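Local structure of magnesium transporter, putative (Shewanella oneidensis MR-1, 3KXR) at residues H62-L67 with G157-R162; N88-I93 with T103-D108; D98-T103 with P151-A156; R146-P151 with V163-A168. The protein probably moves magnesium or related cations across the membrane, this chain being the part of it that holds a pair of CBS domains and part of the intracellular N domain. All blocks are in the same frame, centred on the assembly; numbering follows the deposited sequence.

Interaction 1 of 4, residues H62-L67 with G157-R162; sequences HQMLVL and GELIGR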
loop_
_atom_site.group_PDB
_atom_site.type_symbol
_atom_site.label_atom_id
_atom_site.label_comp_id
_atom_site.label_asym_id
_atom_site.label_seq_id
_atom_site.Cartn_x
_atom_site.Cartn_y
_atom_site.Cartn_z
ATOM N N HIS A 62 16.661 -4.158 6.257
ATOM C CA HIS A 62 16.479 -2.757 6.604
ATOM C C HIS A 62 16.054 -2.600 8.057
ATOM O O HIS A 62 16.183 -1.515 8.610
ATOM C CB HIS A 62 15.431 -2.082 5.718
ATOM C CG HIS A 62 15.842 -1.907 4.278
ATOM N ND1 HIS A 62 16.939 -1.157 3.888
ATOM C CD2 HIS A 62 15.273 -2.363 3.128
ATOM C CE1 HIS A 62 17.030 -1.167 2.566
ATOM N NE2 HIS A 62 16.037 -1.898 2.082
ATOM N N GLN A 63 15.529 -3.676 8.644
ATOM C CA GLN A 63 15.113 -3.727 10.062
ATOM C C GLN A 63 16.275 -3.634 11.017
ATOM O O GLN A 63 17.112 -4.523 11.079
ATOM C CB GLN A 63 14.375 -5.043 10.367
ATOM C CG GLN A 63 12.911 -4.873 10.366
ATOM C CD GLN A 63 12.129 -6.149 10.259
ATOM O OE1 GLN A 63 11.584 -6.632 11.255
ATOM N NE2 GLN A 63 11.998 -6.665 9.038
HETATM N N MSE A 64 16.320 -2.574 11.790
HETATM C CA MSE A 64 17.429 -2.384 12.673
HETATM C C MSE A 64 17.154 -1.315 13.697
HETATM O O MSE A 64 16.284 -0.496 13.551
HETATM C CB MSE A 64 18.654 -1.982 11.856
HETATM C CG MSE A 64 18.446 -0.694 11.102
HETATM SE SE MSE A 64 19.996 -0.166 10.035
HETATM C CE MSE A 64 19.125 1.126 8.783
ATOM N N LEU A 65 17.944 -1.321 14.748
ATOM C CA LEU A 65 17.947 -0.234 15.704
ATOM C C LEU A 65 18.941 0.866 15.220
ATOM O O LEU A 65 20.143 0.667 15.163
ATOM C CB LEU A 65 18.272 -0.804 17.096
ATOM C CG LEU A 65 17.093 -1.189 18.027
ATOM C CD1 LEU A 65 15.953 -1.909 17.368
ATOM C CD2 LEU A 65 17.616 -1.946 19.240
ATOM N N VAL A 66 18.408 2.020 14.829
ATOM C CA VAL A 66 19.226 3.155 14.418
ATOM C C VAL A 66 18.689 4.470 15.048
ATOM O O VAL A 66 17.484 4.654 15.187
ATOM C CB VAL A 66 19.277 3.253 12.863
ATOM C CG1 VAL A 66 17.867 3.169 12.295
ATOM C CG2 VAL A 66 19.979 4.514 12.426
ATOM N N LEU A 67 19.589 5.362 15.455
ATOM C CA LEU A 67 19.215 6.681 15.967
ATOM C C LEU A 67 20.176 7.731 15.401
ATOM O O LEU A 67 21.321 7.415 15.028
ATOM C CB LEU A 67 19.254 6.684 17.507
ATOM C CG LEU A 67 18.199 5.900 18.308
ATOM C CD1 LEU A 67 18.525 5.860 19.771
ATOM C CD2 LEU A 67 16.826 6.524 18.091
ATOM N N GLY A 157 28.576 5.870 2.000
ATOM C CA GLY A 157 28.734 5.870 3.460
ATOM C C GLY A 157 27.441 5.770 4.252
ATOM O O GLY A 157 27.473 5.797 5.473
ATOM N N GLU A 158 26.312 5.658 3.558
ATOM C CA GLU A 158 25.009 5.632 4.198
ATOM C C GLU A 158 24.679 4.260 4.720
ATOM O O GLU A 158 24.847 3.248 4.040
ATOM C CB GLU A 158 23.885 6.049 3.253
ATOM C CG GLU A 158 24.020 7.467 2.712
ATOM C CD GLU A 158 22.790 7.934 1.913
ATOM O OE1 GLU A 158 21.749 7.209 1.860
ATOM O OE2 GLU A 158 22.877 9.052 1.361
ATOM N N LEU A 159 24.176 4.243 5.938
ATOM C CA LEU A 159 23.738 3.014 6.568
ATOM C C LEU A 159 22.497 2.551 5.854
ATOM O O LEU A 159 21.486 3.195 5.945
ATOM C CB LEU A 159 23.401 3.294 8.041
ATOM C CG LEU A 159 22.907 2.115 8.841
ATOM C CD1 LEU A 159 23.962 1.007 8.734
ATOM C CD2 LEU A 159 22.639 2.564 10.279
ATOM N N ILE A 160 22.561 1.447 5.128
ATOM C CA ILE A 160 21.365 0.964 4.447
ATOM C C ILE A 160 20.650 -0.188 5.156
ATOM O O ILE A 160 19.505 -0.506 4.815
ATOM C CB ILE A 160 21.653 0.583 3.008
ATOM C CG1 ILE A 160 22.538 -0.655 2.959
ATOM C CG2 ILE A 160 22.283 1.782 2.264
ATOM C CD1 ILE A 160 23.011 -0.983 1.538
ATOM N N GLY A 161 21.288 -0.810 6.139
ATOM C CA GLY A 161 20.667 -1.945 6.841
ATOM C C GLY A 161 21.677 -2.794 7.590
ATOM O O GLY A 161 22.790 -2.358 7.849
ATOM N N ARG A 162 21.300 -4.018 7.931
ATOM C CA ARG A 162 22.214 -4.886 8.666
ATOM C C ARG A 162 22.156 -6.309 8.141
ATOM O O ARG A 162 21.210 -6.678 7.458
ATOM C CB ARG A 162 21.837 -4.889 10.136
ATOM C CG ARG A 162 20.630 -5.728 10.425
ATOM C CD ARG A 162 20.120 -5.530 11.820
ATOM N NE ARG A 162 18.951 -6.364 12.035
ATOM C CZ ARG A 162 18.760 -7.243 13.021
ATOM N NH1 ARG A 162 19.658 -7.465 13.980
ATOM N NH2 ARG A 162 17.637 -7.928 13.046
#
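His62 and Arg162 each send a side-chain N-H to a main-chain carbonyl of the other CBS domain. His62 ND1 lies 2.8 Å from Ile160 O, nearly in line with the carbonyl, although the oxygen sits 20° out of the imidazole plane and the N-H is bent (139°). Arg162, extended from CG to NE, brings NE within 2.8 Å of Gln63 O in a weak hydrogen bond; its terminal nitrogens serve Glu149 and the Asp86 carbonyl.

Apolar contacts fill the space between. Met64, built as selenomethionine, and Leu159 meet tip to tip, SE lying 3.8 Å from Leu159 CD2. Val66 slides past the same leucine, CG2 3.9 Å from its CD2. Met64 SE also rests 3.7 Å from Gly161 CA, at the beta bulge that Ile160 and Gly161 form opposite Val152.

A leucine in place of His62 would probably leave the Ile160 carbonyl without this donor and the bulge less firmly held. Both side-chain donors of this join between the two CBS domains are met by backbone oxygens, while Met64, Val66 and Leu159 supply the apolar fit.

Interaction 2 of 4, residues N88-I93 with T103-D108; sequences NDNLFI and TVRRYD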
loop_
_atom_site.group_PDB
_atom_site.type_symbol
_atom_site.label_atom_id
_atom_site.label_comp_id
_atom_site.label_asym_id
_atom_site.label_seq_id
_atom_site.Cartn_x
_atom_site.Cartn_y
_atom_site.Cartn_z
ATOM N N ASN A 88 19.867 -9.098 17.836
ATOM C CA ASN A 88 20.025 -7.705 18.032
ATOM C C ASN A 88 20.599 -7.453 19.375
ATOM O O ASN A 88 19.992 -7.788 20.372
ATOM C CB ASN A 88 18.689 -7.020 17.930
ATOM C CG ASN A 88 18.782 -5.536 18.208
ATOM O OD1 ASN A 88 18.024 -5.023 19.031
ATOM N ND2 ASN A 88 19.718 -4.836 17.528
ATOM N N ASP A 89 21.789 -6.880 19.414
ATOM C CA ASP A 89 22.236 -6.272 20.652
ATOM C C ASP A 89 23.115 -5.049 20.447
ATOM O O ASP A 89 23.862 -4.676 21.336
ATOM C CB ASP A 89 22.925 -7.312 21.526
ATOM C CG ASP A 89 24.290 -7.627 21.036
ATOM O OD1 ASP A 89 24.617 -7.213 19.881
ATOM O OD2 ASP A 89 25.041 -8.249 21.822
ATOM N N ASN A 90 22.986 -4.420 19.281
ATOM C CA ASN A 90 23.698 -3.204 18.959
ATOM C C ASN A 90 22.736 -2.219 18.355
ATOM O O ASN A 90 21.678 -2.575 17.852
ATOM C CB ASN A 90 24.846 -3.484 17.984
ATOM C CG ASN A 90 25.992 -4.161 18.642
ATOM O OD1 ASN A 90 26.145 -4.088 19.851
ATOM N ND2 ASN A 90 26.809 -4.836 17.870
ATOM N N LEU A 91 23.137 -0.963 18.378
ATOM C CA LEU A 91 22.319 0.095 17.812
ATOM C C LEU A 91 23.235 1.050 17.039
ATOM O O LEU A 91 24.360 1.332 17.466
ATOM C CB LEU A 91 21.559 0.752 18.951
ATOM C CG LEU A 91 20.587 1.891 18.747
ATOM C CD1 LEU A 91 19.583 1.900 19.904
ATOM C CD2 LEU A 91 21.408 3.151 18.718
ATOM N N PHE A 92 22.778 1.486 15.879
ATOM C CA PHE A 92 23.632 2.208 14.962
ATOM C C PHE A 92 23.322 3.685 14.973
ATOM O O PHE A 92 22.158 4.064 15.034
ATOM C CB PHE A 92 23.467 1.615 13.562
ATOM C CG PHE A 92 23.702 0.148 13.539
ATOM C CD1 PHE A 92 24.850 -0.389 14.109
ATOM C CD2 PHE A 92 22.760 -0.722 13.017
ATOM C CE1 PHE A 92 25.060 -1.765 14.121
ATOM C CE2 PHE A 92 22.973 -2.113 13.028
ATOM C CZ PHE A 92 24.120 -2.622 13.588
ATOM N N ILE A 93 24.361 4.514 14.939
ATOM C CA ILE A 93 24.202 5.960 14.995
ATOM C C ILE A 93 24.552 6.545 13.670
ATOM O O ILE A 93 25.611 6.226 13.105
ATOM C CB ILE A 93 25.113 6.605 16.058
ATOM C CG1 ILE A 93 24.871 5.957 17.409
ATOM C CG2 ILE A 93 24.889 8.120 16.162
ATOM C CD1 ILE A 93 23.452 6.024 17.898
ATOM N N THR A 103 28.578 2.323 16.275
ATOM C CA THR A 103 27.700 1.368 16.906
ATOM C C THR A 103 27.796 1.540 18.405
ATOM O O THR A 103 28.890 1.689 18.939
ATOM C CB THR A 103 28.193 -0.063 16.548
ATOM O OG1 THR A 103 28.107 -0.236 15.133
ATOM C CG2 THR A 103 27.407 -1.180 17.263
ATOM N N VAL A 104 26.663 1.524 19.099
ATOM C CA VAL A 104 26.700 1.412 20.564
ATOM C C VAL A 104 26.151 0.054 20.960
ATOM O O VAL A 104 25.195 -0.392 20.371
ATOM C CB VAL A 104 25.932 2.569 21.277
ATOM C CG1 VAL A 104 26.358 3.941 20.715
ATOM C CG2 VAL A 104 24.438 2.404 21.149
ATOM N N ARG A 105 26.739 -0.592 21.954
ATOM C CA ARG A 105 26.268 -1.913 22.396
ATOM C C ARG A 105 25.311 -1.880 23.546
ATOM O O ARG A 105 25.496 -1.149 24.499
ATOM C CB ARG A 105 27.411 -2.758 22.896
ATOM C CG ARG A 105 28.517 -2.941 21.939
ATOM C CD ARG A 105 29.492 -3.891 22.594
ATOM N NE ARG A 105 30.698 -3.957 21.802
ATOM C CZ ARG A 105 30.838 -4.655 20.670
ATOM N NH1 ARG A 105 29.823 -5.390 20.189
ATOM N NH2 ARG A 105 32.019 -4.628 20.019
ATOM N N ARG A 106 24.336 -2.766 23.515
ATOM C CA ARG A 106 23.401 -2.841 24.608
ATOM C C ARG A 106 24.093 -2.885 25.967
ATOM O O ARG A 106 23.747 -2.133 26.874
ATOM C CB ARG A 106 22.509 -4.069 24.485
ATOM C CG ARG A 106 21.711 -4.243 25.727
ATOM C CD ARG A 106 20.425 -4.926 25.555
ATOM N NE ARG A 106 20.611 -6.144 24.825
ATOM C CZ ARG A 106 19.710 -6.625 23.983
ATOM N NH1 ARG A 106 18.530 -6.014 23.791
ATOM N NH2 ARG A 106 19.986 -7.738 23.343
ATOM N N TYR A 107 25.033 -3.803 26.128
ATOM C CA TYR A 107 25.644 -3.999 27.427
ATOM C C TYR A 107 26.302 -2.714 27.955
ATOM O O TYR A 107 26.179 -2.397 29.132
ATOM C CB TYR A 107 26.648 -5.127 27.394
ATOM C CG TYR A 107 27.302 -5.364 28.734
ATOM C CD1 TYR A 107 26.762 -6.273 29.635
ATOM C CD2 TYR A 107 28.458 -4.667 29.109
ATOM C CE1 TYR A 107 27.349 -6.491 30.856
ATOM C CE2 TYR A 107 29.054 -4.882 30.328
ATOM C CZ TYR A 107 28.492 -5.801 31.199
ATOM O OH TYR A 107 29.061 -6.041 32.430
ATOM N N ASP A 108 26.975 -1.983 27.083
ATOM C CA ASP A 108 27.608 -0.739 27.491
ATOM C C ASP A 108 26.578 0.324 27.743
ATOM O O ASP A 108 26.707 1.047 28.715
ATOM C CB ASP A 108 28.628 -0.203 26.472
ATOM C CG ASP A 108 29.693 -1.234 26.098
ATOM O OD1 ASP A 108 30.107 -2.043 26.975
ATOM O OD2 ASP A 108 30.094 -1.244 24.901
#
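Asn90-Ile93 and Thr103-Arg105 run antiparallel as a beta hairpin, their axes 4.7 Å apart at 152°, with Leu91 and Val104 as the hydrogen-bonded pair between the non-hydrogen-bonded pairs Asn90-Arg105 and Phe92-Thr103. One further bond, Arg106 N to Asp89 O at 2.9 Å, carries the pairing into the first turn of helix 106-109, with Arg105 at its N-cap position.

On one face Leu91 and Val104 lie side by side, CD2 of the leucine 4.0 Å from CG2 of the valine, and Ile93 CG1 comes up to Val104 CG1. On the other face Thr103 CG2 crosses Asn90 obliquely, 3.5 Å from its CB, while Thr103 OG1, whose polar partner is Tyr100, sits in the plane of the Phe92 ring at its edge, 3.4 Å from CD1. Asn90 OD1 touches Arg105 CG at 3.4 Å; both side chains point the same way, and Glu147 takes up Asn90 ND2 and Arg105 NH1 together.

Arg106 is bent at chi3 (50°), which lays one face of its guanidinium over Asp89 CA and puts NH2 3.0 Å from Asn88 O. With an alanine in its place that flat cover is lost, and the Asn88-Asp89 backbone would probably be freer to shift.

Helix 73-82 meets the hairpin through Phe79 and Phe80, which touch Leu91; strand 66-68 runs parallel beside 90-94, and Phe92 reaches Pro151 and Leu159 of the second CBS domain.

Interaction 3 of 4, residues D98-T103 with P151-A156; sequences DKYLGT and PVIDDA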
loop_
_atom_site.group_PDB
_atom_site.type_symbol
_atom_site.label_atom_id
_atom_site.label_comp_id
_atom_site.label_asym_id
_atom_site.label_seq_id
_atom_site.Cartn_x
_atom_site.Cartn_y
_atom_site.Cartn_z
ATOM N N ASP A 98 22.468 10.630 7.080
ATOM C CA ASP A 98 22.343 9.157 7.145
ATOM C C ASP A 98 23.674 8.429 7.016
ATOM O O ASP A 98 23.686 7.234 6.755
ATOM C CB ASP A 98 21.377 8.615 6.057
ATOM C CG ASP A 98 20.048 8.121 6.612
ATOM O OD1 ASP A 98 20.009 7.144 7.409
ATOM O OD2 ASP A 98 19.001 8.696 6.207
ATOM N N LYS A 99 24.785 9.135 7.187
ATOM C CA LYS A 99 26.093 8.493 7.171
ATOM C C LYS A 99 26.273 7.725 8.452
ATOM O O LYS A 99 26.063 8.267 9.525
ATOM C CB LYS A 99 27.219 9.523 7.066
ATOM C CG LYS A 99 27.054 10.468 5.881
ATOM C CD LYS A 99 27.257 9.762 4.511
ATOM C CE LYS A 99 26.787 10.651 3.321
ATOM N NZ LYS A 99 25.532 10.118 2.649
ATOM N N TYR A 100 26.674 6.473 8.331
ATOM C CA TYR A 100 26.982 5.673 9.484
ATOM C C TYR A 100 28.143 6.310 10.212
ATOM O O TYR A 100 29.157 6.541 9.604
ATOM C CB TYR A 100 27.370 4.273 9.056
ATOM C CG TYR A 100 27.949 3.398 10.141
ATOM C CD1 TYR A 100 27.142 2.813 11.099
ATOM C CD2 TYR A 100 29.292 3.112 10.178
ATOM C CE1 TYR A 100 27.647 1.996 12.072
ATOM C CE2 TYR A 100 29.822 2.303 11.178
ATOM C CZ TYR A 100 28.979 1.737 12.104
ATOM O OH TYR A 100 29.495 0.936 13.095
ATOM N N LEU A 101 27.975 6.585 11.508
ATOM C CA LEU A 101 29.050 7.052 12.385
ATOM C C LEU A 101 29.658 5.945 13.286
ATOM O O LEU A 101 30.815 5.996 13.614
ATOM C CB LEU A 101 28.484 8.143 13.303
ATOM C CG LEU A 101 27.840 9.383 12.678
ATOM C CD1 LEU A 101 27.427 10.324 13.762
ATOM C CD2 LEU A 101 28.834 10.081 11.702
ATOM N N GLY A 102 28.854 4.992 13.750
ATOM C CA GLY A 102 29.322 3.980 14.703
ATOM C C GLY A 102 28.202 3.169 15.335
ATOM O O GLY A 102 27.041 3.324 15.002
ATOM N N THR A 103 28.578 2.323 16.275
ATOM C CA THR A 103 27.700 1.368 16.906
ATOM C C THR A 103 27.796 1.540 18.405
ATOM O O THR A 103 28.890 1.689 18.939
ATOM C CB THR A 103 28.193 -0.063 16.548
ATOM O OG1 THR A 103 28.107 -0.236 15.133
ATOM C CG2 THR A 103 27.407 -1.180 17.263
ATOM N N PRO A 151 26.307 -3.730 10.706
ATOM C CA PRO A 151 25.730 -2.758 9.799
ATOM C C PRO A 151 26.341 -2.851 8.412
ATOM O O PRO A 151 27.546 -3.163 8.260
ATOM C CB PRO A 151 26.105 -1.418 10.443
ATOM C CG PRO A 151 27.340 -1.703 11.144
ATOM C CD PRO A 151 27.307 -3.113 11.585
ATOM N N VAL A 152 25.514 -2.553 7.418
ATOM C CA VAL A 152 25.937 -2.480 6.049
ATOM C C VAL A 152 25.798 -1.042 5.536
ATOM O O VAL A 152 24.777 -0.391 5.726
ATOM C CB VAL A 152 25.110 -3.440 5.192
ATOM C CG1 VAL A 152 25.537 -3.327 3.742
ATOM C CG2 VAL A 152 25.276 -4.876 5.700
ATOM N N ILE A 153 26.847 -0.545 4.909
ATOM C CA ILE A 153 26.819 0.786 4.316
ATOM C C ILE A 153 26.976 0.705 2.791
ATOM O O ILE A 153 27.559 -0.244 2.253
ATOM C CB ILE A 153 27.915 1.708 4.907
ATOM C CG1 ILE A 153 29.312 1.118 4.684
ATOM C CG2 ILE A 153 27.660 1.980 6.394
ATOM C CD1 ILE A 153 30.407 2.107 4.938
ATOM N N ASP A 154 26.435 1.700 2.103
ATOM C CA ASP A 154 26.528 1.767 0.662
ATOM C C ASP A 154 27.832 2.461 0.319
ATOM O O ASP A 154 28.595 2.761 1.205
ATOM C CB ASP A 154 25.282 2.443 0.058
ATOM C CG ASP A 154 25.232 3.935 0.292
ATOM O OD1 ASP A 154 26.247 4.507 0.757
ATOM O OD2 ASP A 154 24.174 4.544 -0.014
ATOM N N ASP A 155 28.114 2.702 -0.954
ATOM C CA ASP A 155 29.400 3.335 -1.313
ATOM C C ASP A 155 29.437 4.831 -0.997
ATOM O O ASP A 155 30.508 5.413 -1.018
ATOM C CB ASP A 155 29.770 3.099 -2.793
ATOM C CG ASP A 155 28.642 3.475 -3.748
ATOM O OD1 ASP A 155 27.569 3.922 -3.267
ATOM O OD2 ASP A 155 28.810 3.312 -4.987
ATOM N N ALA A 156 28.282 5.450 -0.729
ATOM C CA ALA A 156 28.215 6.848 -0.244
ATOM C C ALA A 156 28.433 6.989 1.283
ATOM O O ALA A 156 28.442 8.102 1.795
ATOM C CB ALA A 156 26.865 7.467 -0.624
#
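Tyr100 holds CG anti to the backbone N (chi1 170°), which swings its ring across to Pro151, while Ile153, with CG2 anti to the carbonyl carbon, presents that methyl to the tyrosine. This is the interface of a CBS pair: residues 100-103 of one CBS domain face residues 151-153 of the other, nearly antiparallel at 166° with their axes 9.3 Å apart at closest, so side chains rather than main-chain bonds bridge the gap.

Ile153 CG2 meets Tyr100 CB at 3.5 Å, the two side chains crossing at about a right angle. Farther along, Pro151 CG approaches Tyr100 CE1 to 3.8 Å, oblique to the ring. At the more exposed end Lys99 lays its aliphatic chain against the loop, CD lying 3.4 Å from Ala156 O, and NZ goes on to a salt bridge with Glu158. Main-chain bonds of Tyr100 with Gly157 and of Asp98 with Leu159 lie just beyond.

Leu101 and Gly102 form a classic beta bulge opposite Ile93, and it carries Gly102 N over the centre of the Tyr100 ring, 3.5 Å above its plane. At the ring's edge Tyr100 OH and Thr103 OG1 share a hydrogen bond of 2.7 Å.

Interaction 4 of 4, residues R146-P151 with V163-A168; sequences REIELP and VTLRAA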
loop_
_atom_site.group_PDB
_atom_site.type_symbol
_atom_site.label_atom_id
_atom_site.label_comp_id
_atom_site.label_asym_id
_atom_site.label_seq_id
_atom_site.Cartn_x
_atom_site.Cartn_y
_atom_site.Cartn_z
ATOM N N ARG A 146 32.709 -10.905 17.783
ATOM C CA ARG A 146 31.891 -11.068 18.978
ATOM C C ARG A 146 30.505 -10.461 18.746
ATOM O O ARG A 146 29.712 -10.340 19.656
ATOM C CB ARG A 146 32.627 -10.557 20.214
ATOM C CG ARG A 146 33.431 -9.275 20.024
ATOM C CD ARG A 146 32.539 -8.037 20.185
ATOM N NE ARG A 146 31.913 -7.951 21.519
ATOM C CZ ARG A 146 32.383 -7.251 22.560
ATOM N NH1 ARG A 146 31.707 -7.257 23.710
ATOM N NH2 ARG A 146 33.515 -6.543 22.475
ATOM N N GLU A 147 30.206 -10.173 17.487
ATOM C CA GLU A 147 28.932 -9.568 17.079
ATOM C C GLU A 147 27.904 -10.587 16.609
ATOM O O GLU A 147 28.250 -11.642 16.065
ATOM C CB GLU A 147 29.142 -8.618 15.903
ATOM C CG GLU A 147 30.367 -7.695 15.949
ATOM C CD GLU A 147 30.368 -6.754 17.131
ATOM O OE1 GLU A 147 29.313 -6.599 17.805
ATOM O OE2 GLU A 147 31.439 -6.181 17.408
ATOM N N ILE A 148 26.636 -10.255 16.790
ATOM C CA ILE A 148 25.577 -11.063 16.218
ATOM C C ILE A 148 24.882 -10.333 15.054
ATOM O O ILE A 148 23.924 -10.844 14.450
ATOM C CB ILE A 148 24.580 -11.572 17.314
ATOM C CG1 ILE A 148 23.869 -10.429 18.058
ATOM C CG2 ILE A 148 25.327 -12.453 18.306
ATOM C CD1 ILE A 148 22.682 -10.910 19.065
ATOM N N GLU A 149 25.388 -9.156 14.707
ATOM C CA GLU A 149 24.891 -8.448 13.548
ATOM C C GLU A 149 25.937 -7.457 13.155
ATOM O O GLU A 149 26.692 -6.980 14.006
ATOM C CB GLU A 149 23.606 -7.697 13.906
ATOM C CG GLU A 149 23.814 -6.644 15.008
ATOM C CD GLU A 149 22.530 -6.013 15.561
ATOM O OE1 GLU A 149 21.652 -5.594 14.767
ATOM O OE2 GLU A 149 22.438 -5.897 16.806
ATOM N N LEU A 150 25.961 -7.095 11.888
ATOM C CA LEU A 150 26.806 -5.987 11.475
ATOM C C LEU A 150 26.025 -5.026 10.587
ATOM O O LEU A 150 25.198 -5.456 9.784
ATOM C CB LEU A 150 28.017 -6.491 10.701
ATOM C CG LEU A 150 29.180 -7.137 11.468
ATOM C CD1 LEU A 150 30.254 -7.650 10.479
ATOM C CD2 LEU A 150 29.775 -6.140 12.471
ATOM N N PRO A 151 26.307 -3.730 10.706
ATOM C CA PRO A 151 25.730 -2.758 9.799
ATOM C C PRO A 151 26.341 -2.851 8.412
ATOM O O PRO A 151 27.546 -3.163 8.260
ATOM C CB PRO A 151 26.105 -1.418 10.443
ATOM C CG PRO A 151 27.340 -1.703 11.144
ATOM C CD PRO A 151 27.307 -3.113 11.585
ATOM N N VAL A 163 23.170 -7.094 8.491
ATOM C CA VAL A 163 23.138 -8.517 8.272
ATOM C C VAL A 163 23.324 -9.235 9.573
ATOM O O VAL A 163 24.169 -8.861 10.346
ATOM C CB VAL A 163 24.256 -8.925 7.372
ATOM C CG1 VAL A 163 24.245 -10.447 7.234
ATOM C CG2 VAL A 163 24.042 -8.276 6.025
ATOM N N THR A 164 22.545 -10.266 9.819
ATOM C CA THR A 164 22.602 -10.945 11.096
ATOM C C THR A 164 23.451 -12.219 11.079
ATOM O O THR A 164 23.727 -12.778 10.036
ATOM C CB THR A 164 21.230 -11.352 11.543
ATOM O OG1 THR A 164 20.714 -12.273 10.591
ATOM C CG2 THR A 164 20.285 -10.163 11.671
ATOM N N LEU A 165 23.845 -12.679 12.256
ATOM C CA LEU A 165 24.528 -13.950 12.369
ATOM C C LEU A 165 23.684 -15.092 11.792
ATOM O O LEU A 165 24.190 -15.942 11.095
ATOM C CB LEU A 165 24.892 -14.244 13.825
ATOM C CG LEU A 165 25.627 -15.567 14.032
ATOM C CD1 LEU A 165 26.887 -15.718 13.158
ATOM C CD2 LEU A 165 25.993 -15.661 15.448
ATOM N N ARG A 166 22.396 -15.086 12.074
ATOM C CA ARG A 166 21.469 -16.066 11.492
ATOM C C ARG A 166 21.500 -16.096 9.965
ATOM O O ARG A 166 21.546 -17.167 9.376
ATOM C CB ARG A 166 20.034 -15.788 11.944
ATOM C CG ARG A 166 19.131 -17.001 11.804
ATOM C CD ARG A 166 17.714 -16.693 12.262
ATOM N NE ARG A 166 17.673 -16.190 13.626
ATOM C CZ ARG A 166 17.822 -16.940 14.715
ATOM N NH1 ARG A 166 17.777 -16.376 15.917
ATOM N NH2 ARG A 166 18.021 -18.247 14.610
ATOM N N ALA A 167 21.475 -14.922 9.338
ATOM C CA ALA A 167 21.552 -14.839 7.879
ATOM C C ALA A 167 22.898 -15.387 7.403
ATOM O O ALA A 167 22.967 -16.104 6.417
ATOM C CB ALA A 167 21.344 -13.411 7.400
ATOM N N ALA A 168 23.973 -15.074 8.111
ATOM C CA ALA A 168 25.292 -15.578 7.708
ATOM C C ALA A 168 25.309 -17.101 7.680
ATOM O O ALA A 168 25.960 -17.711 6.828
ATOM C CB ALA A 168 26.374 -15.070 8.641
#
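Leu150 and Val163 face each other as an antiparallel hydrogen-bonded pair: Leu150 N reaches Val163 O at 3.0 Å, and Val163 N returns to Leu150 O at 2.9 Å. One step on, Glu149 and Thr164 make the non-hydrogen-bonded pair, their CA atoms 4.2 Å apart, with Glu149 CA giving a C-H contact of 3.3 Å to Val163 O. The last rung differs. Leu165 N bonds to Ile148 O at 2.9 Å from well above the carbonyl plane (49° out of it), as the chain turns into helix 165-176. Beside that bond, the side chains of Ile148 and Leu165 only brush, CG2 to CD2 at 4.3 Å.

Here the second hairpin of the CBS pair, strands 149-153 and 159-164, hands over to its closing helix. Thr164 is the N-cap: its chi1 of 63° sets OG1 between the backbone N and the carbonyl carbon, and it accepts from Ala167 N at 3.0 Å.

Glu149, extended beyond CG, points its carboxylate at the other CBS domain. OE1 stays within its own hairpin in a salt bridge with Arg162, while OE2 crosses to take hydrogen bonds from Asp89 N, Asn90 N and Asn88 ND2, three N-H groups that would tend to stabilise a charged carboxylate. On the Leu150 and Val163 face, Ile142 of helix 135-143 packs against both side chains.

How the interactions relate
From the N terminus, residues 62-67 open the longest loop, which interaction 1 closes only at 157-162, drawing the two CBS domains together. Within it, interaction 2 shuts the short hairpin 88-108 of the first domain, next to strand 66-68. Interaction 3 starts inside that hairpin at 98-103, sharing Thr103, and ends at 151-156; it therefore crosses interaction 2 while staying nested within interaction 1. Interaction 4 closes the corresponding hairpin of the second domain, 146-168, crossing both interactions 1 and 3 and sharing Pro151 with the latter. Interactions 2 and 4 follow in series, yet meet in space through Arg105-Glu147 and Asp89-Glu149.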